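Local atomic coordinates of excretory-secretory protein 2 (Ancylostoma ceylanicum, PDB entry 3NSW), a protein that is secreted by a parasitic hookworm, adopts a netrin-like fold and probably acts as an immunomodulator in the host. Residues A[25-29]-A[40-46]. Numbering follows the deposited sequence.
Sequences VAYVT and LQYWRLY
The indole of W43 reaches across to both Y27 and T29 of the neighbouring antiparallel strand. W43 NE1 donates to T29 OG1 at 2.6 Å. The bond is nearly straight (175°), and the hydroxyl sits at the indole edge, in the ring plane. CG of W43 is anti to its own carbonyl carbon (chi1 -60°), which swings the indole back toward T29. The five-membered ring turns an edge to the face of Y27, planes at 52°, with W43 CD1 over the ring centre.

W43 and R44 both face Y27, a classic beta bulge. Both bond to it: W43 N to Y27 O at 2.8 Å, and Y27 N to R44 O at 3.0 Å. Within the same segment, Y46 CD1 stands over the centre of the R44 guanidinium, 3.7 Å above its plane; NH1 bonds to E106 O. Y46 OH comes within 3.6 Å of Y27 CB.

A26, V28, L45 and the Y42 ring make the opposite face mainly apolar, with Y42 OH bonded to N85 ND2. V28 CG1 makes a CH-pi contact over the Y42 ring, 3.9 Å from its centroid. A26 CB meets the same ring at its edge.

The other face combines the rings of Y27 and W43 with the polar T29 and R44. T29 OG1 also bonds to D76 OD1 on strand 75-82. This probably polarises the hydroxyl and strengthens it as acceptor for the indole, tying the bulge to the next strand of the netrin-like sheet.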
ATOM      1  N   VAL A  25       3.381   1.829  -5.880  1.00 17.78           N
ATOM      2  CA  VAL A  25       2.023   1.400  -5.583  1.00 16.77           C
ATOM      3  C   VAL A  25       1.993  -0.101  -5.862  1.00 19.04           C
ATOM      4  O   VAL A  25       2.381  -0.543  -6.943  1.00 20.13           O
ATOM      5  CB  VAL A  25       0.985   2.094  -6.472  1.00 18.23           C
ATOM      6  CG1 VAL A  25      -0.410   1.710  -6.018  1.00 18.39           C
ATOM      7  CG2 VAL A  25       1.159   3.629  -6.418  1.00 20.61           C
ATOM      8  N   ALA A  26       1.523  -0.857  -4.877  1.00 18.34           N
ATOM      9  CA  ALA A  26       1.599  -2.317  -4.905  1.00 17.16           C
ATOM     10  C   ALA A  26       0.266  -2.999  -4.643  1.00 16.50           C
ATOM     11  O   ALA A  26      -0.610  -2.438  -3.997  1.00 17.69           O
ATOM     12  CB  ALA A  26       2.610  -2.772  -3.872  1.00 16.73           C
ATOM     13  N   TYR A  27       0.154  -4.246  -5.110  1.00 17.81           N
ATOM     14  CA  TYR A  27      -0.996  -5.118  -4.876  1.00 14.90           C
ATOM     15  C   TYR A  27      -0.447  -6.119  -3.880  1.00 17.11           C
ATOM     16  O   TYR A  27       0.519  -6.829  -4.196  1.00 18.63           O
ATOM     17  CB  TYR A  27      -1.347  -5.801  -6.210  1.00 16.14           C
ATOM     18  CG  TYR A  27      -2.429  -6.859  -6.183  1.00 15.85           C
ATOM     19  CD1 TYR A  27      -3.344  -6.961  -5.130  1.00 21.83           C
ATOM     20  CD2 TYR A  27      -2.584  -7.723  -7.287  1.00 21.02           C
ATOM     21  CE1 TYR A  27      -4.359  -7.953  -5.153  1.00 22.19           C
ATOM     22  CE2 TYR A  27      -3.579  -8.695  -7.312  1.00 32.57           C
ATOM     23  CZ  TYR A  27      -4.458  -8.801  -6.254  1.00 25.00           C
ATOM     24  OH  TYR A  27      -5.452  -9.750  -6.291  1.00 25.28           O
ATOM     25  N   VAL A  28      -1.005  -6.126  -2.666  1.00 16.04           N
ATOM     26  CA  VAL A  28      -0.479  -6.935  -1.563  1.00 16.10           C
ATOM     27  C   VAL A  28      -1.579  -7.731  -0.861  1.00 15.77           C
ATOM     28  O   VAL A  28      -2.757  -7.393  -0.964  1.00 17.44           O
ATOM     29  CB  VAL A  28       0.238  -6.056  -0.498  1.00 16.42           C
ATOM     30  CG1 VAL A  28       1.410  -5.265  -1.121  1.00 20.54           C
ATOM     31  CG2 VAL A  28      -0.739  -5.106   0.187  1.00 14.30           C
ATOM     32  N   THR A  29      -1.189  -8.800  -0.167  1.00 15.41           N
ATOM     33  CA  THR A  29      -2.069  -9.432   0.802  1.00 19.75           C
ATOM     34  C   THR A  29      -1.430  -9.271   2.168  1.00 17.84           C
ATOM     35  O   THR A  29      -0.220  -9.480   2.326  1.00 17.73           O
ATOM     36  CB  THR A  29      -2.251 -10.932   0.530  1.00 14.84           C
ATOM     37  OG1 THR A  29      -2.718 -11.126  -0.809  1.00 22.79           O
ATOM     38  CG2 THR A  29      -3.298 -11.524   1.515  1.00 16.33           C
ATOM     39  N   LEU A  40       3.332  -8.644   4.858  1.00 18.66           N
ATOM     40  CA  LEU A  40       2.809  -8.476   3.500  1.00 17.02           C
ATOM     41  C   LEU A  40       3.393  -9.476   2.510  1.00 19.45           C
ATOM     42  O   LEU A  40       4.595  -9.807   2.553  1.00 23.63           O
ATOM     43  CB  LEU A  40       3.145  -7.074   2.968  1.00 20.07           C
ATOM     44  CG  LEU A  40       2.737  -5.874   3.815  1.00 19.39           C
ATOM     45  CD1 LEU A  40       3.266  -4.586   3.188  1.00 24.35           C
ATOM     46  CD2 LEU A  40       1.218  -5.830   3.954  1.00 19.85           C
ATOM     47  N   GLN A  41       2.525  -9.950   1.626  1.00 19.31           N
ATOM     48  CA  GLN A  41       2.932 -10.636   0.413  1.00 20.05           C
ATOM     49  C   GLN A  41       2.693  -9.678  -0.743  1.00 19.04           C
ATOM     50  O   GLN A  41       1.595  -9.149  -0.900  1.00 19.42           O
ATOM     51  CB  GLN A  41       2.106 -11.916   0.211  1.00 26.13           C
ATOM     52  CG  GLN A  41       2.178 -12.513  -1.194  1.00 35.87           C
ATOM     53  CD  GLN A  41       3.442 -13.329  -1.433  1.00 39.62           C
ATOM     54  OE1 GLN A  41       3.787 -14.202  -0.642  1.00 40.03           O
ATOM     55  NE2 GLN A  41       4.132 -13.045  -2.532  1.00 39.10           N
ATOM     56  N   TYR A  42       3.721  -9.456  -1.552  1.00 16.41           N
ATOM     57  CA  TYR A  42       3.595  -8.592  -2.728  1.00 16.65           C
ATOM     58  C   TYR A  42       3.285  -9.426  -3.960  1.00 21.25           C
ATOM     59  O   TYR A  42       3.974 -10.406  -4.242  1.00 27.16           O
ATOM     60  CB  TYR A  42       4.905  -7.835  -2.964  1.00 17.87           C
ATOM     61  CG  TYR A  42       5.085  -6.668  -2.035  1.00 17.35           C
ATOM     62  CD1 TYR A  42       4.789  -5.372  -2.456  1.00 18.67           C
ATOM     63  CD2 TYR A  42       5.549  -6.859  -0.731  1.00 25.56           C
ATOM     64  CE1 TYR A  42       4.948  -4.287  -1.599  1.00 20.24           C
ATOM     65  CE2 TYR A  42       5.706  -5.788   0.134  1.00 27.14           C
ATOM     66  CZ  TYR A  42       5.415  -4.509  -0.307  1.00 25.91           C
ATOM     67  OH  TYR A  42       5.579  -3.457   0.547  1.00 24.56           O
ATOM     68  N   TRP A  43       2.266  -9.012  -4.705  1.00 17.58           N
ATOM     69  CA  TRP A  43       1.877  -9.690  -5.935  1.00 18.18           C
ATOM     70  C   TRP A  43       2.362  -8.960  -7.170  1.00 24.68           C
ATOM     71  O   TRP A  43       2.708  -9.593  -8.171  1.00 23.14           O
ATOM     72  CB  TRP A  43       0.357  -9.850  -6.005  1.00 18.87           C
ATOM     73  CG  TRP A  43      -0.203 -10.649  -4.870  1.00 21.92           C
ATOM     74  CD1 TRP A  43      -0.982 -10.182  -3.843  1.00 26.53           C
ATOM     75  CD2 TRP A  43      -0.023 -12.054  -4.634  1.00 24.43           C
ATOM     76  NE1 TRP A  43      -1.300 -11.213  -2.990  1.00 22.82           N
ATOM     77  CE2 TRP A  43      -0.731 -12.370  -3.450  1.00 22.12           C
ATOM     78  CE3 TRP A  43       0.657 -13.074  -5.310  1.00 25.22           C
ATOM     79  CZ2 TRP A  43      -0.776 -13.670  -2.922  1.00 24.19           C
ATOM     80  CZ3 TRP A  43       0.613 -14.375  -4.785  1.00 32.97           C
ATOM     81  CH2 TRP A  43      -0.100 -14.655  -3.601  1.00 27.34           C
ATOM     82  N   ARG A  44       2.378  -7.629  -7.107  1.00 19.92           N
ATOM     83  CA  ARG A  44       2.643  -6.827  -8.292  1.00 21.61           C
ATOM     84  C   ARG A  44       2.999  -5.422  -7.848  1.00 19.16           C
ATOM     85  O   ARG A  44       2.440  -4.931  -6.884  1.00 19.37           O
ATOM     86  CB  ARG A  44       1.363  -6.751  -9.132  1.00 17.42           C
ATOM     87  CG  ARG A  44       1.446  -5.822 -10.336  1.00 28.96           C
ATOM     88  CD  ARG A  44       0.161  -5.871 -11.120  1.00 29.29           C
ATOM     89  NE  ARG A  44       0.190  -4.945 -12.244  1.00 29.44           N
ATOM     90  CZ  ARG A  44      -0.847  -4.730 -13.042  1.00 28.78           C
ATOM     91  NH1 ARG A  44      -1.987  -5.374 -12.827  1.00 25.52           N
ATOM     92  NH2 ARG A  44      -0.747  -3.876 -14.047  1.00 29.83           N
ATOM     93  N   LEU A  45       3.928  -4.782  -8.550  1.00 19.45           N
ATOM     94  CA  LEU A  45       4.089  -3.331  -8.388  1.00 22.83           C
ATOM     95  C   LEU A  45       3.485  -2.724  -9.636  1.00 26.40           C
ATOM     96  O   LEU A  45       3.858  -3.113 -10.751  1.00 26.26           O
ATOM     97  CB  LEU A  45       5.565  -2.939  -8.282  1.00 23.95           C
ATOM     98  CG  LEU A  45       6.443  -3.530  -7.175  1.00 37.12           C
ATOM     99  CD1 LEU A  45       7.734  -2.747  -7.109  1.00 35.62           C
ATOM    100  CD2 LEU A  45       5.751  -3.490  -5.842  1.00 27.79           C
ATOM    101  N   TYR A  46       2.534  -1.805  -9.466  1.00 19.38           N
ATOM    102  CA  TYR A  46       1.934  -1.141 -10.618  1.00 22.34           C
ATOM    103  C   TYR A  46       2.965  -0.204 -11.246  1.00 26.78           C
ATOM    104  O   TYR A  46       3.890   0.247 -10.571  1.00 27.29           O
ATOM    105  CB  TYR A  46       0.663  -0.383 -10.226  1.00 19.62           C
ATOM    106  CG  TYR A  46      -0.439  -1.264  -9.660  1.00 21.93           C
ATOM    107  CD1 TYR A  46      -1.302  -1.973 -10.511  1.00 22.71           C
ATOM    108  CD2 TYR A  46      -0.621  -1.396  -8.275  1.00 21.74           C
ATOM    109  CE1 TYR A  46      -2.319  -2.777  -9.996  1.00 25.51           C
ATOM    110  CE2 TYR A  46      -1.642  -2.199  -7.751  1.00 22.46           C
ATOM    111  CZ  TYR A  46      -2.478  -2.893  -8.629  1.00 23.22           C
ATOM    112  OH  TYR A  46      -3.488  -3.678  -8.124  1.00 24.11           O
TER
HETATM  113  O   HOH W   1       4.878   1.493  -8.446  1.00 14.43           O